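Local structure of pleckstrin homology domain-containing family A member 8 (Homo sapiens, 5KDI) at residues A[11-22]-A[190-198]; A[102-113]-A[124-133]. The protein probably transfers simple glycosphingolipids such as glucosylceramide between membranes, enclosing the lipid chains within the all-helical GLTP fold of its lipid-transfer domain. The protein carries 2 engineered substitutions. One frame throughout, in Å; residues are numbered along the deposited sequence. Where two conformers were deposited one is given.

Contact 1 of 2, residues A[11-22]-A[190-198]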
loop_
_atom_site.group_PDB
_atom_site.type_symbol
_atom_site.label_atom_id
_atom_site.label_comp_id
_atom_site.label_asym_id
_atom_site.label_seq_id
_atom_site.Cartn_x
_atom_site.Cartn_y
_atom_site.Cartn_z
ATOM N N PHE A 11 8.088 5.390 -0.208
ATOM C CA PHE A 11 8.842 4.220 -0.576
ATOM C C PHE A 11 10.236 4.529 -1.200
ATOM O O PHE A 11 11.180 3.763 -1.091
ATOM C CB PHE A 11 8.035 3.358 -1.530
ATOM C CG PHE A 11 6.812 2.762 -0.916
ATOM C CD1 PHE A 11 6.906 1.583 -0.233
ATOM C CD2 PHE A 11 5.591 3.459 -0.950
ATOM C CE1 PHE A 11 5.774 1.040 0.399
ATOM C CE2 PHE A 11 4.482 2.918 -0.355
ATOM C CZ PHE A 11 4.589 1.719 0.341
ATOM N N SER A 12 10.366 5.719 -1.799
ATOM C CA SER A 12 11.579 6.204 -2.425
ATOM C C SER A 12 12.690 6.543 -1.442
ATOM O O SER A 12 13.827 6.722 -1.882
ATOM C CB SER A 12 11.283 7.340 -3.372
ATOM O OG SER A 12 10.892 8.546 -2.762
ATOM N N ASP A 13 12.366 6.639 -0.150
ATOM C CA ASP A 13 13.362 6.941 0.869
ATOM C C ASP A 13 13.803 5.659 1.612
ATOM O O ASP A 13 14.557 5.725 2.555
ATOM C CB ASP A 13 12.847 8.007 1.841
ATOM C CG ASP A 13 12.841 9.401 1.259
ATOM O OD1 ASP A 13 13.592 9.642 0.327
ATOM O OD2 ASP A 13 12.000 10.237 1.732
ATOM N N ILE A 14 13.329 4.503 1.128
ATOM C CA ILE A 14 13.734 3.225 1.635
ATOM C C ILE A 14 14.888 2.673 0.786
ATOM O O ILE A 14 14.737 2.431 -0.440
ATOM C CB ILE A 14 12.577 2.212 1.647
ATOM C CG1 ILE A 14 11.346 2.735 2.382
ATOM C CG2 ILE A 14 13.062 0.901 2.211
ATOM C CD1 ILE A 14 10.196 1.764 2.396
ATOM N N GLU A 15 16.026 2.501 1.424
ATOM C CA GLU A 15 17.144 1.930 0.699
ATOM C C GLU A 15 17.245 0.461 1.025
ATOM O O GLU A 15 17.067 0.050 2.166
ATOM C CB GLU A 15 18.455 2.700 0.946
ATOM C CG GLU A 15 18.552 4.068 0.191
ATOM C CD GLU A 15 18.553 4.009 -1.360
ATOM O OE1 GLU A 15 19.240 3.141 -1.987
ATOM O OE2 GLU A 15 17.873 4.885 -1.971
ATOM N N LEU A 16 17.493 -0.317 -0.024
ATOM C CA LEU A 16 17.579 -1.708 0.085
ATOM C C LEU A 16 18.890 -2.172 0.722
ATOM O O LEU A 16 19.949 -1.567 0.547
ATOM C CB LEU A 16 17.390 -2.399 -1.271
ATOM C CG LEU A 16 16.068 -2.104 -1.989
ATOM C CD1 LEU A 16 16.057 -2.865 -3.338
ATOM C CD2 LEU A 16 14.868 -2.467 -1.118
ATOM N N LEU A 17 18.768 -3.274 1.439
ATOM C CA LEU A 17 19.925 -3.939 2.096
ATOM C C LEU A 17 20.530 -5.000 1.143
ATOM O O LEU A 17 20.133 -5.093 -0.036
ATOM C CB LEU A 17 19.485 -4.473 3.502
ATOM C CG LEU A 17 18.908 -3.413 4.454
ATOM C CD1 LEU A 17 18.417 -4.072 5.721
ATOM C CD2 LEU A 17 19.952 -2.318 4.816
ATOM N N GLU A 18 21.535 -5.737 1.629
ATOM C CA GLU A 18 22.142 -6.850 0.893
ATOM C C GLU A 18 21.032 -7.752 0.291
ATOM O O GLU A 18 19.990 -7.970 0.873
ATOM C CB GLU A 18 23.071 -7.645 1.856
ATOM C CG GLU A 18 23.642 -8.962 1.361
ATOM C CD GLU A 18 24.612 -9.585 2.382
ATOM O OE1 GLU A 18 24.770 -9.016 3.476
ATOM O OE2 GLU A 18 25.227 -10.643 2.108
ATOM N N ASP A 19 21.293 -8.250 -0.916
ATOM C CA ASP A 19 20.419 -9.120 -1.634
ATOM C C ASP A 19 18.981 -8.548 -1.825
ATOM O O ASP A 19 18.004 -9.266 -1.660
ATOM C CB ASP A 19 20.336 -10.484 -0.921
ATOM C CG ASP A 19 21.648 -11.261 -0.942
ATOM O OD1 ASP A 19 22.468 -11.070 -1.868
ATOM O OD2 ASP A 19 21.848 -12.104 -0.032
ATOM N N SER A 20 18.887 -7.258 -2.160
ATOM C CA SER A 20 17.630 -6.515 -2.386
ATOM C C SER A 20 16.706 -6.569 -1.181
ATOM O O SER A 20 15.480 -6.509 -1.305
ATOM C CB SER A 20 16.896 -7.088 -3.622
ATOM O OG SER A 20 17.695 -6.975 -4.780
ATOM N N GLY A 21 17.278 -6.701 0.020
ATOM C CA GLY A 21 16.467 -6.800 1.220
ATOM C C GLY A 21 15.673 -5.546 1.515
ATOM O O GLY A 21 16.248 -4.465 1.568
ATOM N N ILE A 22 14.357 -5.694 1.746
ATOM C CA ILE A 22 13.491 -4.544 2.018
ATOM C C ILE A 22 13.412 -4.431 3.538
ATOM O O ILE A 22 12.860 -5.292 4.217
ATOM C CB ILE A 22 12.068 -4.744 1.420
ATOM C CG1 ILE A 22 12.163 -5.013 -0.125
ATOM C CG2 ILE A 22 11.139 -3.612 1.857
ATOM C CD1 ILE A 22 10.889 -5.572 -0.788
ATOM N N GLU A 190 6.976 0.252 -7.063
ATOM C CA GLU A 190 7.000 -0.804 -8.116
ATOM C C GLU A 190 8.209 -1.722 -7.888
ATOM O O GLU A 190 8.107 -2.944 -8.058
ATOM C CB GLU A 190 7.054 -0.170 -9.491
ATOM C CG GLU A 190 6.961 -1.064 -10.717
ATOM C CD GLU A 190 7.025 -0.309 -12.086
ATOM O OE1 GLU A 190 7.268 0.923 -12.132
ATOM O OE2 GLU A 190 6.851 -0.954 -13.153
ATOM N N LYS A 191 9.380 -1.125 -7.635
ATOM C CA LYS A 191 10.587 -1.909 -7.466
ATOM C C LYS A 191 10.433 -2.920 -6.301
ATOM O O LYS A 191 10.783 -4.104 -6.420
ATOM C CB LYS A 191 11.803 -1.003 -7.229
ATOM C CG LYS A 191 13.081 -1.744 -6.953
ATOM C CD LYS A 191 14.216 -0.754 -6.723
ATOM C CE LYS A 191 15.548 -1.473 -6.636
ATOM N NZ LYS A 191 16.197 -1.749 -7.954
ATOM N N GLN A 192 9.935 -2.417 -5.182
ATOM C CA GLN A 192 9.737 -3.257 -4.013
ATOM C C GLN A 192 8.669 -4.315 -4.243
ATOM O O GLN A 192 8.857 -5.492 -3.861
ATOM C CB GLN A 192 9.450 -2.401 -2.795
ATOM C CG GLN A 192 10.640 -1.507 -2.440
ATOM C CD GLN A 192 10.343 -0.437 -1.449
ATOM O OE1 GLN A 192 9.506 -0.653 -0.534
ATOM N NE2 GLN A 192 11.054 0.743 -1.579
ATOM N N LEU A 193 7.593 -3.921 -4.905
ATOM C CA LEU A 193 6.516 -4.916 -5.174
ATOM C C LEU A 193 7.032 -6.034 -6.122
ATOM O O LEU A 193 6.629 -7.172 -5.998
ATOM C CB LEU A 193 5.305 -4.271 -5.752
ATOM C CG LEU A 193 4.577 -3.383 -4.801
ATOM C CD1 LEU A 193 3.441 -2.577 -5.510
ATOM C CD2 LEU A 193 3.977 -4.160 -3.653
ATOM N N ALA A 194 7.892 -5.672 -7.093
ATOM C CA ALA A 194 8.453 -6.662 -8.035
ATOM C C ALA A 194 9.324 -7.686 -7.293
ATOM O O ALA A 194 9.276 -8.870 -7.577
ATOM C CB ALA A 194 9.203 -5.980 -9.180
ATOM N N ILE A 195 10.128 -7.171 -6.347
ATOM C CA ILE A 195 10.953 -8.021 -5.491
ATOM C C ILE A 195 10.053 -8.992 -4.765
ATOM O O ILE A 195 10.335 -10.208 -4.675
ATOM C CB ILE A 195 11.867 -7.175 -4.557
ATOM C CG1 ILE A 195 12.881 -6.406 -5.372
ATOM C CG2 ILE A 195 12.484 -8.033 -3.429
ATOM C CD1 ILE A 195 13.624 -5.285 -4.641
ATOM N N LEU A 196 9.004 -8.485 -4.152
ATOM C CA LEU A 196 8.082 -9.316 -3.375
ATOM C C LEU A 196 7.349 -10.345 -4.258
ATOM O O LEU A 196 7.171 -11.509 -3.879
ATOM C CB LEU A 196 7.116 -8.470 -2.519
ATOM C CG LEU A 196 7.762 -7.723 -1.370
ATOM C CD1 LEU A 196 6.751 -6.816 -0.758
ATOM C CD2 LEU A 196 8.420 -8.662 -0.331
ATOM N N ASP A 197 6.917 -9.876 -5.422
ATOM C CA ASP A 197 6.237 -10.769 -6.351
ATOM C C ASP A 197 7.136 -11.945 -6.722
ATOM O O ASP A 197 6.690 -13.095 -6.718
ATOM C CB ASP A 197 5.776 -10.035 -7.589
ATOM C CG ASP A 197 4.585 -9.134 -7.388
ATOM O OD1 ASP A 197 3.897 -9.187 -6.347
ATOM O OD2 ASP A 197 4.305 -8.323 -8.312
ATOM N N THR A 198 8.402 -11.665 -7.016
ATOM C CA THR A 198 9.379 -12.731 -7.363
ATOM C C THR A 198 9.547 -13.709 -6.167
ATOM O O THR A 198 9.533 -14.918 -6.339
ATOM C CB THR A 198 10.684 -12.098 -7.825
ATOM O OG1 THR A 198 10.422 -11.340 -8.991
ATOM C CG2 THR A 198 11.737 -13.177 -8.093
#
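Gln192 reaches from helix 172-202 into the loop 11-22, and its amide meets Phe11, Ile14 and Ile22. CG stands anti to the carbonyl carbon (chi1 -64°) and the chain runs extended beyond it, which carries NE2 to Phe11 O at 3.1 Å. That bond is weak, its N-H...O angle being only 132°. On the other branch of the amide, OE1 lies at the edge of the Phe11 ring, 3.4 Å from Phe11 CD1, with ring and amide planes 61° apart. OE1 is buried here and has no hydrogen-bond partner in the model. Next to it the CD1 methyl of Ile22 settles on the helix, 3.7 Å from Gln192 O and 3.8 Å from Leu196 CG, and also touches Ile195 CG2. This is the densely packed part. Toward solvent the contact thins to a few aliphatic contacts: Leu16 and Ile195 meet tip to tip, their CD1 atoms 3.7 Å apart, while Leu16 CD1 also brushes Lys191 CE and Ser20 CB approaches Ile195 CD1. Gln75 of helix 74-83 bonds to both Ser20 O and Ile22 N, tying the same loop to a second helix. Where the loop doubles back, Ser20 and Gly21 both face Leu17, the pairing of a G1 beta bulge.

Contact 2 of 2, residues A[102-113]-A[124-133]. With 6S8 ((~{Z})-~{N}-[(~{E},2~{S},3~{R})-1-[(2~{R},3~{R},4~{S},5~{R},6~{R})-6-(hydroxymethyl)-3,4,5-tris(oxidanyl)oxan-2-yl]oxy-3-oxidanyl-octadec-4-en-2-yl]octadec-9-enamide), chain C.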
loop_
_atom_site.group_PDB
_atom_site.type_symbol
_atom_site.label_atom_id
_atom_site.label_comp_id
_atom_site.label_asym_id
_atom_site.label_seq_id
_atom_site.Cartn_x
_atom_site.Cartn_y
_atom_site.Cartn_z
ATOM N N ARG A 102 -0.934 -6.828 -2.294
ATOM C CA ARG A 102 -2.078 -6.722 -3.166
ATOM C C ARG A 102 -2.707 -5.320 -3.022
ATOM O O ARG A 102 -3.085 -4.691 -4.008
ATOM C CB ARG A 102 -3.098 -7.839 -2.891
ATOM C CG ARG A 102 -2.608 -9.205 -3.345
ATOM C CD ARG A 102 -3.553 -10.303 -2.842
ATOM N NE ARG A 102 -3.121 -11.605 -3.343
ATOM C CZ ARG A 102 -3.792 -12.736 -3.138
ATOM N NH1 ARG A 102 -4.840 -12.684 -2.330
ATOM N NH2 ARG A 102 -3.381 -13.888 -3.690
ATOM N N GLY A 103 -2.810 -4.874 -1.793
ATOM C CA GLY A 103 -3.352 -3.583 -1.577
ATOM C C GLY A 103 -2.475 -2.439 -2.123
ATOM O O GLY A 103 -2.970 -1.473 -2.710
ATOM N N LEU A 104 -1.163 -2.612 -1.995
ATOM C CA LEU A 104 -0.236 -1.599 -2.540
ATOM C C LEU A 104 -0.290 -1.580 -4.076
ATOM O O LEU A 104 -0.129 -0.497 -4.681
ATOM C CB LEU A 104 1.170 -1.850 -2.036
ATOM C CG LEU A 104 1.449 -1.608 -0.536
ATOM C CD1 LEU A 104 2.886 -1.992 -0.239
ATOM C CD2 LEU A 104 1.205 -0.173 -0.168
ATOM N N LYS A 105 -0.463 -2.756 -4.717
ATOM C CA LYS A 105 -0.567 -2.760 -6.194
ATOM C C LYS A 105 -1.797 -1.892 -6.622
ATOM O O LYS A 105 -1.728 -1.143 -7.596
ATOM C CB LYS A 105 -0.694 -4.148 -6.792
ATOM C CG LYS A 105 0.550 -4.980 -6.665
ATOM C CD LYS A 105 1.457 -4.924 -7.891
ATOM C CE LYS A 105 2.623 -5.947 -7.866
ATOM N NZ LYS A 105 2.031 -7.246 -8.202
ATOM N N PHE A 106 -2.915 -2.018 -5.896
ATOM C CA PHE A 106 -4.093 -1.185 -6.093
ATOM C C PHE A 106 -3.782 0.317 -5.900
ATOM O O PHE A 106 -4.068 1.161 -6.787
ATOM C CB PHE A 106 -5.261 -1.645 -5.238
ATOM C CG PHE A 106 -6.437 -0.699 -5.233
ATOM C CD1 PHE A 106 -7.193 -0.476 -6.360
ATOM C CD2 PHE A 106 -6.745 0.005 -4.116
ATOM C CE1 PHE A 106 -8.292 0.406 -6.344
ATOM C CE2 PHE A 106 -7.819 0.861 -4.093
ATOM C CZ PHE A 106 -8.585 1.084 -5.208
ATOM N N LEU A 107 -3.133 0.652 -4.774
ATOM C CA LEU A 107 -2.749 2.023 -4.507
ATOM C C LEU A 107 -1.864 2.597 -5.650
ATOM O O LEU A 107 -2.064 3.718 -6.105
ATOM C CB LEU A 107 -1.975 2.056 -3.148
ATOM C CG LEU A 107 -1.391 3.427 -2.806
ATOM C CD1 LEU A 107 -2.495 4.506 -2.616
ATOM C CD2 LEU A 107 -0.525 3.239 -1.571
ATOM N N LYS A 108 -0.885 1.807 -6.081
ATOM C CA LYS A 108 0.032 2.207 -7.150
ATOM C C LYS A 108 -0.789 2.510 -8.434
ATOM O O LYS A 108 -0.576 3.519 -9.102
ATOM C CB LYS A 108 1.118 1.182 -7.395
ATOM C CG LYS A 108 2.278 1.639 -8.209
ATOM C CD LYS A 108 3.389 0.667 -8.361
ATOM C CE LYS A 108 3.032 -0.420 -9.315
ATOM N NZ LYS A 108 3.189 0.058 -10.740
ATOM N N GLY A 109 -1.746 1.605 -8.757
ATOM C CA GLY A 109 -2.560 1.768 -9.960
ATOM C C GLY A 109 -3.384 3.044 -9.890
ATOM O O GLY A 109 -3.492 3.782 -10.857
ATOM N N PHE A 110 -4.032 3.271 -8.750
ATOM C CA PHE A 110 -4.872 4.422 -8.555
ATOM C C PHE A 110 -4.035 5.724 -8.642
ATOM O O PHE A 110 -4.399 6.649 -9.345
ATOM C CB PHE A 110 -5.486 4.325 -7.157
ATOM C CG PHE A 110 -6.118 5.623 -6.684
ATOM C CD1 PHE A 110 -7.178 6.288 -7.385
ATOM C CD2 PHE A 110 -5.665 6.229 -5.526
ATOM C CE1 PHE A 110 -7.689 7.484 -6.924
ATOM C CE2 PHE A 110 -6.186 7.406 -5.061
ATOM C CZ PHE A 110 -7.208 8.047 -5.736
ATOM N N LEU A 111 -2.888 5.758 -7.982
ATOM C CA LEU A 111 -2.079 6.969 -7.978
ATOM C C LEU A 111 -1.429 7.233 -9.329
ATOM O O LEU A 111 -1.229 8.388 -9.702
ATOM C CB LEU A 111 -1.026 6.928 -6.879
ATOM C CG LEU A 111 -1.525 6.997 -5.449
ATOM C CD1 LEU A 111 -0.332 6.806 -4.483
ATOM C CD2 LEU A 111 -2.226 8.329 -5.154
ATOM N N THR A 112 -1.147 6.162 -10.081
ATOM C CA THR A 112 -0.667 6.321 -11.477
ATOM C C THR A 112 -1.714 6.984 -12.348
ATOM O O THR A 112 -1.379 7.872 -13.101
ATOM C CB THR A 112 -0.189 4.968 -12.088
ATOM O OG1 THR A 112 0.849 4.410 -11.258
ATOM C CG2 THR A 112 0.238 5.078 -13.555
ATOM N N GLU A 113 -2.986 6.584 -12.240
ATOM C CA GLU A 113 -4.063 7.257 -12.981
ATOM C C GLU A 113 -4.086 8.744 -12.648
ATOM O O GLU A 113 -4.189 9.589 -13.536
ATOM C CB GLU A 113 -5.430 6.655 -12.639
ATOM C CG GLU A 113 -5.694 5.313 -13.227
ATOM C CD GLU A 113 -6.535 5.335 -14.501
ATOM O OE1 GLU A 113 -7.280 6.319 -14.814
ATOM O OE2 GLU A 113 -6.414 4.349 -15.212
ATOM N N ALA A 124 -10.505 6.751 -11.668
ATOM C CA ALA A 124 -9.181 6.340 -11.298
ATOM C C ALA A 124 -9.205 5.069 -10.407
ATOM O O ALA A 124 -8.456 4.086 -10.638
ATOM C CB ALA A 124 -8.404 7.496 -10.622
ATOM N N LEU A 125 -10.047 5.086 -9.372
ATOM C CA LEU A 125 -10.197 3.976 -8.429
ATOM C C LEU A 125 -10.724 2.748 -9.110
ATOM O O LEU A 125 -10.165 1.649 -8.951
ATOM C CB LEU A 125 -11.120 4.354 -7.305
ATOM C CG LEU A 125 -10.611 5.334 -6.239
ATOM C CD1 LEU A 125 -11.797 5.877 -5.421
ATOM C CD2 LEU A 125 -9.507 4.698 -5.356
ATOM N N ASN A 126 -11.740 2.903 -9.947
ATOM C CA ASN A 126 -12.362 1.769 -10.544
ATOM C C ASN A 126 -11.436 1.148 -11.609
ATOM O O ASN A 126 -11.339 -0.063 -11.720
ATOM C CB ASN A 126 -13.705 2.157 -11.176
ATOM C CG ASN A 126 -14.527 0.954 -11.487
ATOM O OD1 ASN A 126 -14.664 0.070 -10.660
ATOM N ND2 ASN A 126 -15.040 0.891 -12.725
ATOM N N ASN A 127 -10.726 1.980 -12.363
ATOM C CA ASN A 127 -9.761 1.448 -13.339
ATOM C C ASN A 127 -8.691 0.621 -12.633
ATOM O O ASN A 127 -8.366 -0.544 -13.033
ATOM C CB ASN A 127 -9.114 2.602 -14.070
ATOM C CG ASN A 127 -10.024 3.194 -15.205
ATOM O OD1 ASN A 127 -11.132 2.697 -15.499
ATOM N ND2 ASN A 127 -9.515 4.250 -15.877
ATOM N N ALA A 128 -8.164 1.178 -11.541
ATOM C CA ALA A 128 -7.098 0.483 -10.793
ATOM C C ALA A 128 -7.649 -0.818 -10.173
ATOM O O ALA A 128 -6.957 -1.870 -10.221
ATOM C CB ALA A 128 -6.535 1.403 -9.732
ATOM N N TYR A 129 -8.890 -0.751 -9.663
ATOM C CA TYR A 129 -9.488 -1.929 -9.010
ATOM C C TYR A 129 -9.583 -3.165 -9.922
ATOM O O TYR A 129 -9.142 -4.309 -9.578
ATOM C CB TYR A 129 -10.885 -1.563 -8.474
ATOM C CG TYR A 129 -11.523 -2.688 -7.714
ATOM C CD1 TYR A 129 -12.649 -3.311 -8.197
ATOM C CD2 TYR A 129 -11.075 -3.053 -6.455
ATOM C CE1 TYR A 129 -13.259 -4.335 -7.475
ATOM C CE2 TYR A 129 -11.659 -4.088 -5.749
ATOM C CZ TYR A 129 -12.786 -4.700 -6.241
ATOM O OH TYR A 129 -13.395 -5.703 -5.519
ATOM N N GLY A 130 -10.090 -2.916 -11.109
ATOM C CA GLY A 130 -10.273 -3.902 -12.137
ATOM C C GLY A 130 -8.985 -4.635 -12.479
ATOM O O GLY A 130 -8.978 -5.846 -12.724
ATOM N N LYS A 131 -7.887 -3.889 -12.500
ATOM C CA LYS A 131 -6.584 -4.446 -12.853
ATOM C C LYS A 131 -5.832 -5.112 -11.711
ATOM O O LYS A 131 -4.833 -5.754 -11.940
ATOM C CB LYS A 131 -5.679 -3.317 -13.418
ATOM C CG LYS A 131 -6.234 -2.698 -14.696
ATOM C CD LYS A 131 -5.531 -1.399 -15.045
ATOM C CE LYS A 131 -6.115 -0.817 -16.322
ATOM N NZ LYS A 131 -5.312 0.323 -16.803
ATOM N N THR A 132 -6.281 -4.904 -10.485
ATOM C CA THR A 132 -5.516 -5.336 -9.297
ATOM C C THR A 132 -6.373 -6.226 -8.382
ATOM O O THR A 132 -6.357 -7.475 -8.486
ATOM C CB THR A 132 -4.881 -4.090 -8.565
ATOM O OG1 THR A 132 -5.905 -3.167 -8.109
ATOM C CG2 THR A 132 -3.956 -3.386 -9.427
ATOM N N LEU A 133 -7.078 -5.604 -7.464
ATOM C CA LEU A 133 -7.705 -6.314 -6.369
ATOM C C LEU A 133 -8.941 -7.107 -6.737
ATOM O O LEU A 133 -9.265 -8.096 -6.056
ATOM C CB LEU A 133 -8.076 -5.387 -5.214
ATOM C CG LEU A 133 -7.091 -4.874 -4.230
ATOM C CD1 LEU A 133 -7.778 -3.783 -3.366
ATOM C CD2 LEU A 133 -6.574 -6.084 -3.454
HETATM C C1 6S8 C . -9.015 -9.670 2.556
HETATM C C2 6S8 C . -9.500 -8.383 1.928
HETATM N N2 6S8 C . -8.395 -7.436 1.890
HETATM C C3 6S8 C . -10.670 -7.801 2.772
HETATM O O3 6S8 C . -11.691 -8.820 2.828
HETATM C C4 6S8 C . -11.182 -6.559 2.140
HETATM C C5 6S8 C . -11.151 -5.394 2.791
HETATM C C6 6S8 C . -11.652 -4.076 2.270
HETATM C C7 6S8 C . -12.152 -4.018 0.850
HETATM C C8 6S8 C . -13.022 -2.791 0.834
HETATM C C9 6S8 C . -12.978 -2.238 -0.543
HETATM C C10 6S8 C . -11.693 -1.473 -0.720
HETATM C C11 6S8 C . -11.979 0.021 -0.963
HETATM C C12 6S8 C . -10.818 0.617 -1.740
HETATM C C13 6S8 C . -10.213 1.888 -1.162
HETATM C C14 6S8 C . -11.006 3.163 -1.395
HETATM C C15 6S8 C . -10.082 4.379 -1.566
HETATM C C16 6S8 C . -10.391 5.629 -0.762
HETATM C C17 6S8 C . -10.574 6.966 -1.498
HETATM C C18 6S8 C . -9.346 7.542 -2.188
HETATM C C1A 6S8 C . -7.487 -10.366 4.280
HETATM O O1A 6S8 C . -8.503 -9.474 3.874
HETATM C C2A 6S8 C . -6.665 -9.733 5.368
HETATM O O2A 6S8 C . -6.044 -8.549 4.833
HETATM C C3A 6S8 C . -5.675 -10.723 5.979
HETATM O O3A 6S8 C . -5.044 -10.126 7.090
HETATM C C4A 6S8 C . -6.406 -11.991 6.375
HETATM O O4A 6S8 C . -7.178 -11.792 7.556
HETATM O O5A 6S8 C . -8.925 -14.099 4.546
HETATM C C5M 6S8 C . -7.223 -12.512 5.207
HETATM C C6A 6S8 C . -7.988 -13.753 5.587
HETATM O O6A 6S8 C . -8.148 -11.500 4.797
HETATM C CAA 6S8 C . -7.982 -6.851 0.776
HETATM O OAA 6S8 C . -8.404 -7.104 -0.350
HETATM C CAB 6S8 C . -6.872 -5.866 0.982
HETATM C CAC 6S8 C . -7.754 -4.613 1.260
HETATM C CAD 6S8 C . -7.337 -3.523 0.373
HETATM C CAE 6S8 C . -6.843 -2.428 1.275
HETATM C CAF 6S8 C . -6.409 -1.308 0.340
HETATM C CAG 6S8 C . -5.014 -0.786 0.731
HETATM C CAH 6S8 C . -4.932 0.737 0.570
HETATM C CAI 6S8 C . -4.998 1.026 -0.901
HETATM C CAJ 6S8 C . -5.659 2.061 -1.428
HETATM C CAK 6S8 C . -6.393 3.102 -0.646
HETATM C CAL 6S8 C . -6.405 4.248 -1.665
HETATM C CAM 6S8 C . -6.602 5.624 -1.062
HETATM C CAN 6S8 C . -5.518 5.923 -0.070
HETATM C CAO 6S8 C . -5.285 7.415 -0.005
HETATM C CAP 6S8 C . -4.191 7.871 -0.930
HETATM C CAQ 6S8 C . -3.189 8.723 -0.219
HETATM C CAR 6S8 C . -1.869 8.430 -0.813
#
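Phe106 and Phe110 both hold CG anti to the backbone N (chi1 near 170° in each), which swings their rings from helix 93-115 into the angle it makes with helix 121-131. Phe106 enters edge first: Leu125 O lies in its ring plane, 3.4 Å from CE1, and Tyr129 N and Ala128 C line the same edge. Phe110 instead offers a face, and Leu125 CD2 makes a CH-pi contact 3.7 Å from the ring centroid, 18° off the normal. Beside the rings the backbones come close, at Gly109 and Ala128. Gly109 has no side chain, and Ala128 CB sits 3.3 Å from Phe110 N. Thr132 OG1 bonds to Ala128 O at 2.7 Å while packing against Phe106 CB. At the far end Asn127 ND2 bonds to Glu113 OE2 at 3.2 Å, from above the carboxylate plane, and more weakly to OE1. The lipid-facing side is apolar: Phe106 CD2 lies 3.6 Å from CAJ of the bound galactosylceramide, and Leu133 CD1 3.8 Å from its acyl carbon CAD. Leu125, touching both rings, also lines this pocket. The axes of 102-113 and 124-131 approach to 8.0 Å, their directions 140° apart; helix 139-150 packs on Leu125 and Tyr129, whereas helix 172-202 meets helix 93-115 through Lys105 and Leu111.

How the contacts relate
Contact 2 is mostly buried core, joining two helices and forming part of the glycolipid pocket; contact 1 is only partly buried and packs an N-terminal loop against helix 172-202. Their chemistry follows: two phenylalanine rings, close backbones and an amide-carboxylate pair in 102-113 with 124-133, against one ring edge, aliphatic methyls and a weakly bonded amide in 11-22 with 190-198. The centres lie about 19 Å apart, yet helices 93-115 and 172-202 pack together between them. There Asp197 OD2 and Lys105 NZ form a salt bridge, and Phe11 CZ touches Leu104 CD2 at 3.9 Å. Both segments of contact 2 fall, in sequence, between the two segments of contact 1.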